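B-agarase (Saccharophagus degradans, PDB 4BQ2) hydrolyses the beta-linkages of agarose as a family 50 glycoside hydrolase, probably releasing short products from chain ends as an exo-beta-agarase. Local coordinates at residues W347-Y361 / G373-R385. Sequence-based numbering, arbitrary orientation.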
# COMPACT_ATOMS: atom_id res chain seq x y z
N TRP A 347 20.68 20.00 -0.57
CA TRP A 347 21.71 19.85 0.47
C TRP A 347 21.89 18.40 0.84
O TRP A 347 20.91 17.72 1.20
CB TRP A 347 21.32 20.64 1.72
CG TRP A 347 22.27 20.48 2.90
CD1 TRP A 347 23.39 21.23 3.14
CD2 TRP A 347 22.18 19.53 3.99
NE1 TRP A 347 24.00 20.82 4.31
CE2 TRP A 347 23.28 19.78 4.85
CE3 TRP A 347 21.28 18.51 4.33
CZ2 TRP A 347 23.50 19.04 6.04
CZ3 TRP A 347 21.49 17.77 5.48
CH2 TRP A 347 22.60 18.04 6.33
N LEU A 348 23.13 17.92 0.78
CA LEU A 348 23.50 16.64 1.39
C LEU A 348 24.80 16.86 2.16
O LEU A 348 25.67 17.61 1.70
CB LEU A 348 23.66 15.55 0.34
CG LEU A 348 22.38 15.04 -0.35
CD1 LEU A 348 22.77 14.16 -1.52
CD2 LEU A 348 21.51 14.26 0.64
N PRO A 349 24.92 16.27 3.37
CA PRO A 349 26.09 16.55 4.22
C PRO A 349 27.41 15.92 3.77
O PRO A 349 27.42 14.83 3.20
CB PRO A 349 25.66 15.98 5.59
CG PRO A 349 24.66 14.91 5.26
CD PRO A 349 23.90 15.47 4.08
N ASP A 350 28.53 16.63 4.02
CA ASP A 350 29.88 16.05 3.91
C ASP A 350 30.08 15.02 5.02
O ASP A 350 29.37 15.08 6.02
CB ASP A 350 30.95 17.16 4.06
CG ASP A 350 30.80 18.26 3.01
OD1 ASP A 350 30.43 17.95 1.85
OD2 ASP A 350 31.05 19.44 3.36
N TYR A 351 31.06 14.13 4.83
CA TYR A 351 31.44 13.04 5.75
C TYR A 351 31.66 13.51 7.19
O TYR A 351 31.41 12.75 8.13
CB TYR A 351 32.73 12.36 5.26
CG TYR A 351 33.99 13.20 5.45
CD1 TYR A 351 34.07 14.49 4.94
CD2 TYR A 351 35.10 12.70 6.13
CE1 TYR A 351 35.21 15.25 5.10
CE2 TYR A 351 36.24 13.47 6.30
CZ TYR A 351 36.28 14.74 5.78
OH TYR A 351 37.40 15.53 5.93
N ASP A 352 32.12 14.75 7.32
CA ASP A 352 32.49 15.36 8.58
C ASP A 352 31.35 16.15 9.25
O ASP A 352 31.51 16.59 10.39
CB ASP A 352 33.72 16.27 8.39
CG ASP A 352 33.50 17.38 7.35
OD1 ASP A 352 32.34 17.78 7.09
OD2 ASP A 352 34.51 17.88 6.79
N HIS A 353 30.23 16.35 8.56
CA HIS A 353 29.08 17.06 9.14
C HIS A 353 28.47 16.25 10.28
O HIS A 353 28.45 15.02 10.22
CB HIS A 353 28.02 17.32 8.07
CG HIS A 353 27.02 18.38 8.44
ND1 HIS A 353 25.84 18.10 9.12
CD2 HIS A 353 26.99 19.70 8.18
CE1 HIS A 353 25.15 19.21 9.27
NE2 HIS A 353 25.82 20.20 8.71
N PRO A 354 27.95 16.93 11.32
CA PRO A 354 27.27 16.18 12.39
C PRO A 354 26.11 15.33 11.86
O PRO A 354 25.83 14.27 12.45
CB PRO A 354 26.78 17.28 13.33
CG PRO A 354 27.71 18.42 13.10
CD PRO A 354 28.05 18.37 11.64
N LEU A 355 25.47 15.73 10.75
CA LEU A 355 24.35 14.93 10.20
C LEU A 355 24.73 13.84 9.18
O LEU A 355 23.85 13.22 8.56
CB LEU A 355 23.21 15.82 9.68
CG LEU A 355 22.64 16.79 10.72
CD1 LEU A 355 21.70 17.80 10.08
CD2 LEU A 355 21.95 16.11 11.91
N ALA A 356 26.03 13.55 9.05
CA ALA A 356 26.46 12.52 8.10
C ALA A 356 26.13 11.09 8.53
O ALA A 356 26.13 10.17 7.71
CB ALA A 356 27.95 12.66 7.77
N ASN A 357 25.79 10.88 9.79
CA ASN A 357 25.41 9.53 10.20
C ASN A 357 24.01 9.12 9.68
O ASN A 357 23.56 7.99 9.90
CB ASN A 357 25.52 9.35 11.71
CG ASN A 357 24.62 10.29 12.46
OD1 ASN A 357 24.79 11.52 12.43
ND2 ASN A 357 23.61 9.72 13.12
N HIS A 358 23.33 10.01 8.97
CA HIS A 358 21.98 9.70 8.52
C HIS A 358 21.97 9.16 7.09
O HIS A 358 20.91 8.93 6.52
CB HIS A 358 21.01 10.86 8.80
CG HIS A 358 20.98 11.28 10.25
ND1 HIS A 358 20.29 10.57 11.21
CD2 HIS A 358 21.61 12.28 10.90
CE1 HIS A 358 20.48 11.14 12.39
NE2 HIS A 358 21.27 12.18 12.23
N TYR A 359 23.16 8.97 6.53
CA TYR A 359 23.32 8.21 5.30
C TYR A 359 22.97 6.74 5.50
O TYR A 359 23.10 6.19 6.60
CB TYR A 359 24.74 8.34 4.76
CG TYR A 359 24.99 9.64 4.02
CD1 TYR A 359 24.36 9.90 2.79
CD2 TYR A 359 25.88 10.61 4.52
CE1 TYR A 359 24.59 11.09 2.11
CE2 TYR A 359 26.10 11.79 3.85
CZ TYR A 359 25.46 12.02 2.64
OH TYR A 359 25.69 13.21 1.97
N ASN A 360 22.50 6.12 4.42
CA ASN A 360 22.10 4.72 4.38
C ASN A 360 22.69 4.14 3.10
O ASN A 360 23.08 4.89 2.18
CB ASN A 360 20.56 4.64 4.38
CG ASN A 360 20.03 3.20 4.32
OD1 ASN A 360 20.64 2.27 4.86
ND2 ASN A 360 18.88 3.02 3.68
N TYR A 361 22.78 2.81 3.04
CA TYR A 361 23.09 2.15 1.78
C TYR A 361 22.17 0.94 1.60
O TYR A 361 22.07 0.09 2.49
CB TYR A 361 24.56 1.70 1.72
CG TYR A 361 24.93 1.23 0.33
CD1 TYR A 361 25.39 2.14 -0.63
CD2 TYR A 361 24.77 -0.11 -0.05
CE1 TYR A 361 25.71 1.72 -1.91
CE2 TYR A 361 25.09 -0.54 -1.34
CZ TYR A 361 25.55 0.39 -2.27
OH TYR A 361 25.85 -0.02 -3.56
N GLY A 373 22.47 1.57 -3.91
CA GLY A 373 22.98 2.92 -3.81
C GLY A 373 22.94 3.54 -2.44
O GLY A 373 22.33 3.01 -1.48
N GLU A 374 23.62 4.68 -2.36
CA GLU A 374 23.57 5.51 -1.19
C GLU A 374 22.17 6.12 -1.07
O GLU A 374 21.51 6.44 -2.07
CB GLU A 374 24.67 6.58 -1.26
CG GLU A 374 24.61 7.64 -0.16
CD GLU A 374 25.46 8.85 -0.50
OE1 GLU A 374 24.94 9.78 -1.17
OE2 GLU A 374 26.64 8.87 -0.08
N ALA A 375 21.68 6.21 0.17
CA ALA A 375 20.41 6.84 0.45
C ALA A 375 20.59 7.78 1.66
O ALA A 375 21.60 7.69 2.38
CB ALA A 375 19.33 5.78 0.67
N TYR A 376 19.68 8.73 1.85
CA TYR A 376 19.77 9.60 3.02
C TYR A 376 18.41 9.67 3.68
O TYR A 376 17.39 9.75 2.99
CB TYR A 376 20.29 11.01 2.66
CG TYR A 376 20.61 11.90 3.87
CD1 TYR A 376 21.81 11.74 4.56
CD2 TYR A 376 19.71 12.88 4.30
CE1 TYR A 376 22.13 12.54 5.65
CE2 TYR A 376 20.01 13.68 5.40
CZ TYR A 376 21.24 13.51 6.06
OH TYR A 376 21.59 14.28 7.16
N SER A 377 18.40 9.60 5.01
CA SER A 377 17.16 9.75 5.78
C SER A 377 17.07 11.14 6.38
O SER A 377 17.66 11.42 7.44
CB SER A 377 17.05 8.67 6.89
OG SER A 377 15.85 8.92 7.62
N PHE A 378 16.33 12.02 5.71
CA PHE A 378 16.07 13.35 6.23
C PHE A 378 15.28 13.30 7.56
O PHE A 378 15.56 14.08 8.48
CB PHE A 378 15.36 14.21 5.19
CG PHE A 378 16.26 14.62 4.06
CD1 PHE A 378 17.10 15.74 4.20
CD2 PHE A 378 16.30 13.88 2.88
CE1 PHE A 378 17.95 16.10 3.14
CE2 PHE A 378 17.14 14.25 1.83
CZ PHE A 378 17.96 15.36 1.97
N TYR A 379 14.32 12.38 7.65
CA TYR A 379 13.57 12.20 8.91
C TYR A 379 14.52 11.91 10.09
O TYR A 379 14.45 12.54 11.14
CB TYR A 379 12.50 11.08 8.76
CG TYR A 379 11.63 10.88 9.99
CD1 TYR A 379 10.50 11.65 10.20
CD2 TYR A 379 11.95 9.90 10.94
CE1 TYR A 379 9.70 11.47 11.31
CE2 TYR A 379 11.15 9.72 12.07
CZ TYR A 379 10.03 10.51 12.25
OH TYR A 379 9.25 10.32 13.36
N SER A 380 15.42 10.95 9.91
CA SER A 380 16.40 10.62 10.96
C SER A 380 17.27 11.85 11.33
O SER A 380 17.47 12.14 12.53
CB SER A 380 17.27 9.44 10.52
OG SER A 380 18.06 8.97 11.60
N ALA A 381 17.70 12.59 10.30
CA ALA A 381 18.48 13.80 10.51
C ALA A 381 17.66 14.80 11.31
O ALA A 381 18.16 15.42 12.22
CB ALA A 381 18.94 14.39 9.15
N ASN A 382 16.37 14.92 11.02
CA ASN A 382 15.52 15.85 11.75
C ASN A 382 15.31 15.42 13.21
O ASN A 382 15.15 16.27 14.08
CB ASN A 382 14.17 16.08 11.01
CG ASN A 382 14.34 16.87 9.72
OD1 ASN A 382 15.26 17.71 9.60
ND2 ASN A 382 13.48 16.60 8.72
N LEU A 383 15.30 14.11 13.47
CA LEU A 383 15.29 13.66 14.87
C LEU A 383 16.54 14.19 15.59
O LEU A 383 16.44 14.71 16.70
CB LEU A 383 15.24 12.14 14.97
CG LEU A 383 13.98 11.47 14.39
CD1 LEU A 383 14.08 9.98 14.67
CD2 LEU A 383 12.70 12.05 14.99
N GLU A 384 17.71 14.09 14.95
CA GLU A 384 18.91 14.62 15.61
C GLU A 384 18.79 16.14 15.76
O GLU A 384 19.10 16.69 16.85
CB GLU A 384 20.20 14.26 14.87
CG GLU A 384 21.44 14.63 15.69
CD GLU A 384 22.73 14.17 15.05
OE1 GLU A 384 22.73 13.24 14.24
OE2 GLU A 384 23.77 14.77 15.37
N ARG A 385 18.31 16.81 14.72
CA ARG A 385 18.12 18.27 14.82
C ARG A 385 17.21 18.65 15.96
O ARG A 385 17.48 19.61 16.67
CB ARG A 385 17.53 18.85 13.53
CG ARG A 385 18.53 18.90 12.36
CD ARG A 385 17.82 19.55 11.16
NE ARG A 385 18.74 19.88 10.07
CZ ARG A 385 18.75 19.33 8.86
NH1 ARG A 385 17.89 18.38 8.52
NH2 ARG A 385 19.64 19.74 7.95
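His358 and Glu384 meet through complementary first torsions: CG of the histidine lies opposite its own carbonyl carbon (chi1 -56°), laying the imidazole along helix 378-387, while Glu384 carries CG trans to its backbone N (chi1 -171°) and reaches back to the ring on an extended chain. His358 NE2 donates to Glu384 OE1 at 2.7 Å, on the anti side of OE1 and somewhat out of the carboxylate plane. At the other nitrogen, His358 ND1 lies 2.8 Å from Ser380 OG in a hydrogen bond whose donor may be either group. Ala381 CA sits over one ring face, a CH-pi contact 3.5 Å from the centroid of the His358 ring, so two bonds and a packed face fix the imidazole's rotation.

Tyr376 OH donates to Leu355 O at 2.9 Å from above the carbonyl plane, while His358 N reaches the same oxygen from the opposite face. Pro349 CD covers the phenol ring, whose edge turns into the face of Tyr359 in a T-shaped pair, planes 70° apart. Leu355 CD1 lies 3.5 Å from Arg385 CZ, over a face of the guanidinium.

The backbone continues the join as an antiparallel hairpin, 359-362 with 373-376, where Asn360 and Ala375 form the hydrogen-bonded pair. Strand 296-301 flanks 373-376 on its other side, and Glu374 forms a salt bridge with Arg334 and a hydrogen bond with Thr298. The hairpin runs into helix 378-387 through Ser377, the N-cap, whose OG accepts from Ser380 N; the His358 site thus ties the loop before the first strand to that helix. Accepting from NE2, the Glu384 carboxylate would probably favour a proton there and polarise the ring, while Ser380 OG holds the other nitrogen.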